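Local structure of Lpg2148(MvcA) (6K11) at residues A[76-81]-A[233-238]. The protein is a Legionella pneumophila effector that probably regulates UBE2N by removing ubiquitin from it through a deamidase-type activity. Residues are numbered along the deposited sequence; the frame is centred on the assembly and turned at random.
Sequences NDVCEL and SFTIYI
The hydroxyl oxygen of Thr235 sits over the branched end of Val78, where it meets all three side-chain carbons: OG1 of Thr235 is 3.7 Å from CG1 of Val78, with CB and CG2 only slightly farther away. No hydrogen bond crosses between 76-81 and 233-238, and these approaches are plain van der Waals packing of an oxygen against an aliphatic fork. With chi1 at 53°, OG1 of Thr235 is staggered between the two backbone bonds of its own CA and is directed at Val78. The methyl of the same residue lies nearer Cys79, its CG2 standing 4.4 Å from SG, a looser contact. Thr235 therefore spreads its two branches over consecutive residues of the helix. On the helix, CG1 of Val78 lies anti to the backbone N (chi1 170°), which carries this methyl closest to the hydroxyl; the two side chains pass alongside each other in opposite directions. Helix 71-83 is packed here against one face of the antiparallel sheet, on strand 228-238, which runs between strands 120-129 and 250-252. This helix-on-sheet core is probably the papain-like one of the Cif-type deamidase relatives of the protein. The nearest pair of CA atoms, those of Val78 and Thr235, is 7.7 Å apart, and only 106 Å² is buried in all. Tyr252 of the neighbouring strand adds to the packing, since Val78, Thr235 and Tyr237 all touch it. Near the start of the strand segment, Ser233 OG hydrogen-bonds Ser75 OG, a polar tie between helix and strand. On the opposite face of the sheet, Phe234 stacks on Phe124 and meets Phe305 with the ring planes inclined at about 45°.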
loop_
_atom_site.group_PDB
_atom_site.type_symbol
_atom_site.label_atom_id
_atom_site.label_comp_id
_atom_site.label_asym_id
_atom_site.label_seq_id
_atom_site.Cartn_x
_atom_site.Cartn_y
_atom_site.Cartn_z
ATOM N N ASN A 76 -6.410 6.525 -3.819
ATOM C CA ASN A 76 -6.204 7.928 -4.185
ATOM C C ASN A 76 -7.155 8.344 -5.302
ATOM O O ASN A 76 -7.695 9.460 -5.281
ATOM C CB ASN A 76 -4.751 8.177 -4.611
ATOM C CG ASN A 76 -3.765 8.164 -3.442
ATOM O OD1 ASN A 76 -4.143 8.164 -2.278
ATOM N ND2 ASN A 76 -2.484 8.194 -3.766
ATOM N N ASP A 77 -7.380 7.451 -6.278
ATOM C CA ASP A 77 -8.306 7.722 -7.376
ATOM C C ASP A 77 -9.744 7.821 -6.883
ATOM O O ASP A 77 -10.494 8.702 -7.315
ATOM C CB ASP A 77 -8.226 6.621 -8.435
ATOM C CG ASP A 77 -6.982 6.708 -9.294
ATOM O OD1 ASP A 77 -6.224 7.687 -9.160
ATOM O OD2 ASP A 77 -6.761 5.764 -10.099
ATOM N N VAL A 78 -10.173 6.865 -6.050
ATOM C CA VAL A 78 -11.525 6.916 -5.499
ATOM C C VAL A 78 -11.738 8.226 -4.740
ATOM O O VAL A 78 -12.755 8.907 -4.918
ATOM C CB VAL A 78 -11.785 5.686 -4.609
ATOM C CG1 VAL A 78 -13.095 5.847 -3.849
ATOM C CG2 VAL A 78 -11.857 4.418 -5.477
ATOM N N CYS A 79 -10.759 8.621 -3.925
ATOM C CA CYS A 79 -10.908 9.830 -3.120
ATOM C C CYS A 79 -10.948 11.080 -3.990
ATOM O O CYS A 79 -11.730 12.004 -3.725
ATOM C CB CYS A 79 -9.768 9.928 -2.106
ATOM S SG CYS A 79 -9.894 8.745 -0.721
ATOM N N GLU A 80 -10.104 11.139 -5.019
ATOM C CA GLU A 80 -10.112 12.297 -5.907
ATOM C C GLU A 80 -11.424 12.391 -6.680
ATOM O O GLU A 80 -11.970 13.489 -6.865
ATOM C CB GLU A 80 -8.926 12.220 -6.860
ATOM C CG GLU A 80 -8.718 13.445 -7.710
ATOM C CD GLU A 80 -7.298 13.969 -7.614
ATOM O OE1 GLU A 80 -6.757 14.409 -8.652
ATOM O OE2 GLU A 80 -6.723 13.936 -6.499
ATOM N N LEU A 81 -11.950 11.255 -7.143
ATOM C CA LEU A 81 -13.202 11.301 -7.886
ATOM C C LEU A 81 -14.360 11.712 -6.989
ATOM O O LEU A 81 -15.205 12.528 -7.387
ATOM C CB LEU A 81 -13.478 9.950 -8.539
ATOM C CG LEU A 81 -12.609 9.683 -9.770
ATOM C CD1 LEU A 81 -12.703 8.210 -10.166
ATOM C CD2 LEU A 81 -13.058 10.600 -10.919
ATOM N N SER A 233 -4.329 -0.839 1.528
ATOM C CA SER A 233 -5.149 0.361 1.551
ATOM C C SER A 233 -6.440 0.035 0.818
ATOM O O SER A 233 -6.413 -0.719 -0.156
ATOM C CB SER A 233 -4.420 1.524 0.866
ATOM O OG SER A 233 -5.327 2.540 0.467
ATOM N N PHE A 234 -7.561 0.554 1.304
ATOM C CA PHE A 234 -8.823 0.389 0.588
ATOM C C PHE A 234 -9.801 1.430 1.094
ATOM O O PHE A 234 -9.547 2.127 2.080
ATOM C CB PHE A 234 -9.410 -1.036 0.731
ATOM C CG PHE A 234 -9.783 -1.444 2.148
ATOM C CD1 PHE A 234 -8.817 -1.921 3.035
ATOM C CD2 PHE A 234 -11.117 -1.415 2.568
ATOM C CE1 PHE A 234 -9.159 -2.323 4.319
ATOM C CE2 PHE A 234 -11.468 -1.831 3.848
ATOM C CZ PHE A 234 -10.478 -2.280 4.731
ATOM N N THR A 235 -10.925 1.535 0.395
ATOM C CA THR A 235 -11.967 2.460 0.781
ATOM C C THR A 235 -13.284 1.706 0.865
ATOM O O THR A 235 -13.455 0.621 0.299
ATOM C CB THR A 235 -12.074 3.643 -0.207
ATOM O OG1 THR A 235 -12.205 3.140 -1.551
ATOM C CG2 THR A 235 -10.837 4.521 -0.126
ATOM N N ILE A 236 -14.215 2.295 1.601
ATOM C CA ILE A 236 -15.579 1.804 1.681
ATOM C C ILE A 236 -16.484 3.008 1.488
ATOM O O ILE A 236 -16.251 4.066 2.087
ATOM C CB ILE A 236 -15.870 1.099 3.020
ATOM C CG1 ILE A 236 -15.230 -0.302 3.038
ATOM C CG2 ILE A 236 -17.388 0.981 3.240
ATOM C CD1 ILE A 236 -15.467 -1.052 4.327
ATOM N N TYR A 237 -17.503 2.851 0.651
ATOM C CA TYR A 237 -18.449 3.922 0.362
ATOM C C TYR A 237 -19.825 3.483 0.843
ATOM O O TYR A 237 -20.277 2.378 0.527
ATOM C CB TYR A 237 -18.460 4.243 -1.136
ATOM C CG TYR A 237 -19.471 5.291 -1.560
ATOM C CD1 TYR A 237 -19.478 6.568 -0.990
ATOM C CD2 TYR A 237 -20.410 5.001 -2.545
ATOM C CE1 TYR A 237 -20.407 7.536 -1.396
ATOM C CE2 TYR A 237 -21.339 5.956 -2.954
ATOM C CZ TYR A 237 -21.334 7.217 -2.368
ATOM O OH TYR A 237 -22.266 8.156 -2.774
ATOM N N ILE A 238 -20.473 4.331 1.628
ATOM C CA ILE A 238 -21.794 4.048 2.170
ATOM C C ILE A 238 -22.753 5.127 1.675
ATOM O O ILE A 238 -22.837 6.213 2.252
ATOM C CB ILE A 238 -21.776 3.981 3.707
ATOM C CG1 ILE A 238 -20.725 2.975 4.181
ATOM C CG2 ILE A 238 -23.164 3.577 4.229
ATOM C CD1 ILE A 238 -20.236 3.215 5.602
#